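Local coordinates for SusD-like carbohydrate binding protein (Bacteroides vulgatus, PDB 3LEW) that probably binds carbohydrate at the cell outer membrane, as a SusD-family protein thought to help capture glycans as nutrients, at residues A[276-290]-A[311-325]. Sequence-based numbering, arbitrary orientation. Where two conformers were deposited one is given.
Sequences TTTKGSYYYSFNVDP and DPGADVESAAYVWMR
The carbonyl O of Met324 accepts the backbone N-H of Val288 at 2.8 Å (N to O), joining strands 286-288 and 321-325 where they run at about 90° to each other. A water bound to Val288 O and Met324 N ties the same two residues on their other polar atoms. Beside this junction Val288 CB lies against Met324 CG. In the conformer given, bends at chi2 and chi3 let this one flexible selenomethionine chain also bring CE to Pro290 CA and CB.

Arg325 runs alongside Asn287, and its NH1 reaches Asn287 OD1 (2.8 Å) in a weak, bent bond. NH2 makes a straighter salt bridge to Asp311 OD1 (2.8 Å) from the anti side of the carboxylate, and also bonds Ala309 O. Trp323 CB covers one guanidinium face. Shortened to alanine, Arg325 would probably leave Asp311 OD1 without its cationic mate and Asn287 OD1 without the NH1 donor.

In this SusD-family fold, the contact joins an inner strand of a small mixed sheet, 321-326, and the turn 311-314 leading toward it, to the chain after helix 271-274 and its strand 286-288. That turn is type II: Pro312 suits its second position, and Gly313 the third, where phi of 95° would jam a side chain against the preceding carbonyl O. Pro312 CD lies over one face of the Tyr284 ring in a CH-pi contact (4.0 Å to the centroid), the ring being turned back over its own backbone by chi1 near 36°. Asp311 CG comes to Tyr284 CE2 (3.4 Å), and a water donates to Asp311 OD2.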
loop_
_atom_site.group_PDB
_atom_site.type_symbol
_atom_site.label_atom_id
_atom_site.label_comp_id
_atom_site.label_asym_id
_atom_site.label_seq_id
_atom_site.Cartn_x
_atom_site.Cartn_y
_atom_site.Cartn_z
ATOM N N THR A 276 -12.527 -10.834 7.364
ATOM C CA THR A 276 -12.629 -11.403 8.704
ATOM C C THR A 276 -14.084 -11.658 9.081
ATOM O O THR A 276 -14.394 -11.949 10.246
ATOM C CB THR A 276 -11.982 -10.488 9.744
ATOM O OG1 THR A 276 -12.586 -9.172 9.698
ATOM C CG2 THR A 276 -10.460 -10.369 9.467
ATOM N N THR A 277 -14.975 -11.522 8.100
ATOM C CA THR A 277 -16.419 -11.613 8.366
ATOM C C THR A 277 -17.231 -12.598 7.502
ATOM O O THR A 277 -18.291 -13.070 7.937
ATOM C CB THR A 277 -17.097 -10.224 8.347
ATOM O OG1 THR A 277 -17.027 -9.657 7.034
ATOM C CG2 THR A 277 -16.499 -9.265 9.398
ATOM N N THR A 278 -16.807 -12.871 6.257
ATOM C CA THR A 278 -17.546 -13.801 5.412
ATOM C C THR A 278 -17.299 -15.277 5.788
ATOM O O THR A 278 -16.157 -15.730 5.848
ATOM C CB THR A 278 -17.191 -13.642 3.903
ATOM O OG1 THR A 278 -17.285 -12.255 3.554
ATOM C CG2 THR A 278 -18.125 -14.487 3.019
ATOM N N LYS A 279 -18.366 -16.035 6.019
ATOM C CA LYS A 279 -18.239 -17.478 6.179
ATOM C C LYS A 279 -17.638 -18.074 4.931
ATOM O O LYS A 279 -18.192 -17.900 3.843
ATOM C CB LYS A 279 -19.608 -18.118 6.408
ATOM C CG LYS A 279 -20.233 -17.688 7.710
ATOM C CD LYS A 279 -21.696 -18.224 7.811
ATOM C CE LYS A 279 -22.565 -17.301 8.685
ATOM N NZ LYS A 279 -22.677 -17.825 10.077
ATOM N N GLY A 280 -16.515 -18.776 5.098
ATOM C CA GLY A 280 -15.751 -19.290 3.955
ATOM C C GLY A 280 -14.377 -18.665 3.774
ATOM O O GLY A 280 -13.550 -19.235 3.066
ATOM N N SER A 281 -14.117 -17.488 4.363
ATOM C CA SER A 281 -12.751 -16.959 4.375
ATOM C C SER A 281 -11.838 -17.911 5.145
ATOM O O SER A 281 -12.219 -18.448 6.152
ATOM C CB SER A 281 -12.719 -15.574 5.035
ATOM O OG SER A 281 -11.390 -15.131 5.210
ATOM N N TYR A 282 -10.659 -18.188 4.622
ATOM C CA TYR A 282 -9.896 -19.302 5.124
ATOM C C TYR A 282 -9.166 -18.934 6.410
ATOM O O TYR A 282 -8.947 -19.809 7.227
ATOM C CB TYR A 282 -8.792 -19.713 4.110
ATOM C CG TYR A 282 -9.246 -20.527 2.906
ATOM C CD1 TYR A 282 -10.547 -21.013 2.766
ATOM C CD2 TYR A 282 -8.339 -20.826 1.919
ATOM C CE1 TYR A 282 -10.910 -21.762 1.648
ATOM C CE2 TYR A 282 -8.695 -21.534 0.788
ATOM C CZ TYR A 282 -9.959 -22.011 0.657
ATOM O OH TYR A 282 -10.259 -22.763 -0.447
ATOM N N TYR A 283 -8.719 -17.680 6.548
ATOM C CA TYR A 283 -7.794 -17.307 7.632
ATOM C C TYR A 283 -8.270 -16.137 8.508
ATOM O O TYR A 283 -7.904 -16.057 9.697
ATOM C CB TYR A 283 -6.385 -16.993 7.076
ATOM C CG TYR A 283 -5.878 -18.040 6.121
ATOM C CD1 TYR A 283 -5.688 -19.354 6.549
ATOM C CD2 TYR A 283 -5.642 -17.741 4.778
ATOM C CE1 TYR A 283 -5.270 -20.332 5.685
ATOM C CE2 TYR A 283 -5.213 -18.695 3.911
ATOM C CZ TYR A 283 -5.032 -19.996 4.351
ATOM O OH TYR A 283 -4.632 -20.976 3.456
ATOM N N TYR A 284 -9.126 -15.283 7.951
ATOM C CA TYR A 284 -9.775 -14.188 8.700
ATOM C C TYR A 284 -8.804 -13.549 9.706
ATOM O O TYR A 284 -9.128 -13.392 10.885
ATOM C CB TYR A 284 -11.060 -14.688 9.402
ATOM C CG TYR A 284 -11.003 -16.080 9.926
ATOM C CD1 TYR A 284 -11.303 -17.160 9.114
ATOM C CD2 TYR A 284 -10.651 -16.338 11.261
ATOM C CE1 TYR A 284 -11.231 -18.474 9.583
ATOM C CE2 TYR A 284 -10.574 -17.641 11.732
ATOM C CZ TYR A 284 -10.874 -18.695 10.905
ATOM O OH TYR A 284 -10.860 -20.007 11.395
ATOM N N SER A 285 -7.626 -13.172 9.234
ATOM C CA SER A 285 -6.489 -12.946 10.150
ATOM C C SER A 285 -6.157 -11.482 10.431
ATOM O O SER A 285 -5.564 -11.190 11.476
ATOM C CB SER A 285 -5.248 -13.644 9.615
ATOM O OG SER A 285 -4.961 -13.215 8.279
ATOM N N PHE A 286 -6.535 -10.598 9.511
ATOM C CA PHE A 286 -6.290 -9.129 9.647
ATOM C C PHE A 286 -7.359 -8.485 10.511
ATOM O O PHE A 286 -8.296 -7.868 10.023
ATOM C CB PHE A 286 -6.156 -8.465 8.269
ATOM C CG PHE A 286 -4.767 -8.533 7.709
ATOM C CD1 PHE A 286 -4.185 -9.752 7.406
ATOM C CD2 PHE A 286 -4.010 -7.404 7.558
ATOM C CE1 PHE A 286 -2.855 -9.852 6.914
ATOM C CE2 PHE A 286 -2.690 -7.503 7.074
ATOM C CZ PHE A 286 -2.136 -8.715 6.761
ATOM N N ASN A 287 -7.218 -8.667 11.827
ATOM C CA ASN A 287 -8.198 -8.158 12.741
ATOM C C ASN A 287 -7.757 -6.778 13.215
ATOM O O ASN A 287 -6.646 -6.302 12.886
ATOM C CB ASN A 287 -8.406 -9.154 13.838
ATOM C CG ASN A 287 -9.021 -10.441 13.304
ATOM O OD1 ASN A 287 -10.199 -10.456 12.965
ATOM N ND2 ASN A 287 -8.212 -11.504 13.194
ATOM N N VAL A 288 -8.623 -6.155 13.976
ATOM C CA VAL A 288 -8.461 -4.737 14.277
ATOM C C VAL A 288 -7.954 -4.558 15.718
ATOM O O VAL A 288 -8.425 -5.223 16.632
ATOM C CB VAL A 288 -9.787 -3.995 14.073
ATOM C CG1 VAL A 288 -9.607 -2.488 14.338
ATOM C CG2 VAL A 288 -10.361 -4.264 12.691
ATOM N N ASP A 289 -7.021 -3.641 15.934
ATOM C CA ASP A 289 -6.757 -3.175 17.325
ATOM C C ASP A 289 -8.056 -2.603 17.893
ATOM O O ASP A 289 -8.589 -1.616 17.378
ATOM C CB ASP A 289 -5.695 -2.080 17.307
ATOM C CG ASP A 289 -5.329 -1.559 18.690
ATOM O OD1 ASP A 289 -5.881 -2.047 19.711
ATOM O OD2 ASP A 289 -4.477 -0.636 18.741
ATOM N N PRO A 290 -8.543 -3.151 19.038
ATOM C CA PRO A 290 -9.791 -2.612 19.523
ATOM C C PRO A 290 -9.702 -1.115 19.807
ATOM O O PRO A 290 -10.677 -0.412 19.673
ATOM C CB PRO A 290 -10.031 -3.401 20.793
ATOM C CG PRO A 290 -9.436 -4.777 20.470
ATOM C CD PRO A 290 -8.195 -4.439 19.668
ATOM N N ASP A 311 -14.943 -15.998 15.053
ATOM C CA ASP A 311 -14.337 -16.356 13.750
ATOM C C ASP A 311 -15.438 -16.759 12.754
ATOM O O ASP A 311 -16.369 -17.494 13.101
ATOM C CB ASP A 311 -13.331 -17.481 13.913
ATOM C CG ASP A 311 -12.070 -17.063 14.709
ATOM O OD1 ASP A 311 -11.728 -15.861 14.768
ATOM O OD2 ASP A 311 -11.404 -17.986 15.226
ATOM N N PRO A 312 -15.367 -16.229 11.525
ATOM C CA PRO A 312 -16.474 -16.460 10.590
ATOM C C PRO A 312 -16.546 -17.949 10.225
ATOM O O PRO A 312 -15.543 -18.576 9.892
ATOM C CB PRO A 312 -16.125 -15.564 9.388
ATOM C CG PRO A 312 -14.657 -15.379 9.490
ATOM C CD PRO A 312 -14.316 -15.387 10.955
ATOM N N GLY A 313 -17.725 -18.520 10.352
ATOM C CA GLY A 313 -17.898 -19.952 10.119
ATOM C C GLY A 313 -17.836 -20.838 11.365
ATOM O O GLY A 313 -18.358 -21.954 11.327
ATOM N N ALA A 314 -17.174 -20.384 12.446
ATOM C CA ALA A 314 -16.991 -21.207 13.658
ATOM C C ALA A 314 -18.285 -21.222 14.426
ATOM O O ALA A 314 -19.041 -20.254 14.373
ATOM C CB ALA A 314 -15.884 -20.657 14.546
ATOM N N ASP A 315 -18.511 -22.302 15.161
ATOM C CA ASP A 315 -19.657 -22.404 16.050
ATOM C C ASP A 315 -19.547 -21.329 17.140
ATOM O O ASP A 315 -18.551 -21.281 17.846
ATOM C CB ASP A 315 -19.704 -23.793 16.704
ATOM C CG ASP A 315 -20.805 -23.885 17.746
ATOM O OD1 ASP A 315 -21.996 -23.746 17.377
ATOM O OD2 ASP A 315 -20.495 -24.078 18.939
ATOM N N VAL A 316 -20.555 -20.468 17.278
ATOM C CA VAL A 316 -20.437 -19.304 18.172
ATOM C C VAL A 316 -20.311 -19.756 19.646
ATOM O O VAL A 316 -19.519 -19.179 20.397
ATOM C CB VAL A 316 -21.608 -18.293 18.002
ATOM C CG1 VAL A 316 -21.650 -17.287 19.149
ATOM C CG2 VAL A 316 -21.501 -17.578 16.700
ATOM N N GLU A 317 -21.081 -20.773 20.047
ATOM C CA GLU A 317 -21.003 -21.318 21.412
ATOM C C GLU A 317 -19.640 -21.982 21.750
ATOM O O GLU A 317 -19.190 -21.909 22.877
ATOM C CB GLU A 317 -22.204 -22.286 21.699
ATOM N N SER A 318 -18.984 -22.613 20.790
ATOM C CA SER A 318 -17.701 -23.309 20.995
ATOM C C SER A 318 -16.482 -22.306 21.071
ATOM O O SER A 318 -15.378 -22.656 21.530
ATOM C CB SER A 318 -17.570 -24.350 19.856
ATOM O OG SER A 318 -16.527 -25.322 19.982
ATOM N N ALA A 319 -16.678 -21.054 20.647
ATOM C CA ALA A 319 -15.564 -20.105 20.506
ATOM C C ALA A 319 -15.298 -19.371 21.824
ATOM O O ALA A 319 -16.232 -18.841 22.428
ATOM C CB ALA A 319 -15.882 -19.102 19.414
ATOM N N ALA A 320 -14.038 -19.365 22.273
ATOM C CA ALA A 320 -13.648 -18.699 23.525
ATOM C C ALA A 320 -13.496 -17.182 23.359
ATOM O O ALA A 320 -13.702 -16.458 24.325
ATOM C CB ALA A 320 -12.326 -19.266 24.084
ATOM N N TYR A 321 -13.088 -16.724 22.168
ATOM C CA TYR A 321 -12.761 -15.318 21.976
ATOM C C TYR A 321 -13.607 -14.659 20.917
ATOM O O TYR A 321 -14.037 -15.304 19.943
ATOM C CB TYR A 321 -11.307 -15.222 21.523
ATOM C CG TYR A 321 -10.305 -15.465 22.632
ATOM C CD1 TYR A 321 -9.855 -14.420 23.434
ATOM C CD2 TYR A 321 -9.789 -16.729 22.861
ATOM C CE1 TYR A 321 -8.945 -14.637 24.476
ATOM C CE2 TYR A 321 -8.858 -16.948 23.880
ATOM C CZ TYR A 321 -8.445 -15.892 24.688
ATOM O OH TYR A 321 -7.513 -16.095 25.698
ATOM N N VAL A 322 -13.773 -13.347 21.066
ATOM C CA VAL A 322 -14.134 -12.486 19.968
ATOM C C VAL A 322 -12.895 -11.623 19.648
ATOM O O VAL A 322 -12.099 -11.310 20.535
ATOM C CB VAL A 322 -15.359 -11.592 20.285
ATOM C CG1 VAL A 322 -16.615 -12.432 20.363
ATOM C CG2 VAL A 322 -15.198 -10.806 21.585
ATOM N N TRP A 323 -12.743 -11.269 18.376
ATOM C CA TRP A 323 -11.731 -10.338 17.929
ATOM C C TRP A 323 -12.485 -9.171 17.297
ATOM O O TRP A 323 -13.637 -9.325 16.873
ATOM C CB TRP A 323 -10.829 -10.975 16.877
ATOM C CG TRP A 323 -10.093 -12.232 17.300
ATOM C CD1 TRP A 323 -10.637 -13.409 17.708
ATOM C CD2 TRP A 323 -8.679 -12.413 17.349
ATOM N NE1 TRP A 323 -9.665 -14.308 18.010
ATOM C CE2 TRP A 323 -8.446 -13.741 17.763
ATOM C CE3 TRP A 323 -7.586 -11.606 17.028
ATOM C CZ2 TRP A 323 -7.154 -14.268 17.930
ATOM C CZ3 TRP A 323 -6.285 -12.139 17.180
ATOM C CH2 TRP A 323 -6.095 -13.457 17.612
HETATM N N MSE A 324 -11.842 -8.017 17.176
HETATM C CA MSE A 324 -12.473 -6.871 16.537
HETATM C C MSE A 324 -12.307 -7.032 15.015
HETATM O O MSE A 324 -11.188 -7.136 14.526
HETATM C CB MSE A 324 -11.878 -5.567 17.094
HETATM C CG MSE A 324 -12.509 -4.256 16.529
HETATM SE SE MSE A 324 -14.201 -3.804 17.297
HETATM C CE MSE A 324 -13.556 -3.322 19.037
ATOM N N ARG A 325 -13.417 -7.075 14.312
ATOM C CA ARG A 325 -13.439 -7.231 12.878
ATOM C C ARG A 325 -13.721 -5.922 12.206
ATOM O O ARG A 325 -14.329 -5.029 12.779
ATOM C CB ARG A 325 -14.551 -8.210 12.461
ATOM C CG ARG A 325 -14.671 -9.459 13.256
ATOM C CD ARG A 325 -13.406 -10.303 13.240
ATOM N NE ARG A 325 -13.573 -11.394 14.196
ATOM C CZ ARG A 325 -12.838 -12.511 14.216
ATOM N NH1 ARG A 325 -11.833 -12.698 13.373
ATOM N NH2 ARG A 325 -13.047 -13.400 15.147
HETATM O O HOH W 1 -19.937 -16.846 11.306
HETATM O O HOH W 2 -14.713 -19.099 7.314
HETATM O O HOH W 3 -10.911 -20.312 13.908
HETATM O O HOH W 4 -14.090 -20.739 10.846
HETATM O O HOH W 5 -9.116 -7.896 17.525
#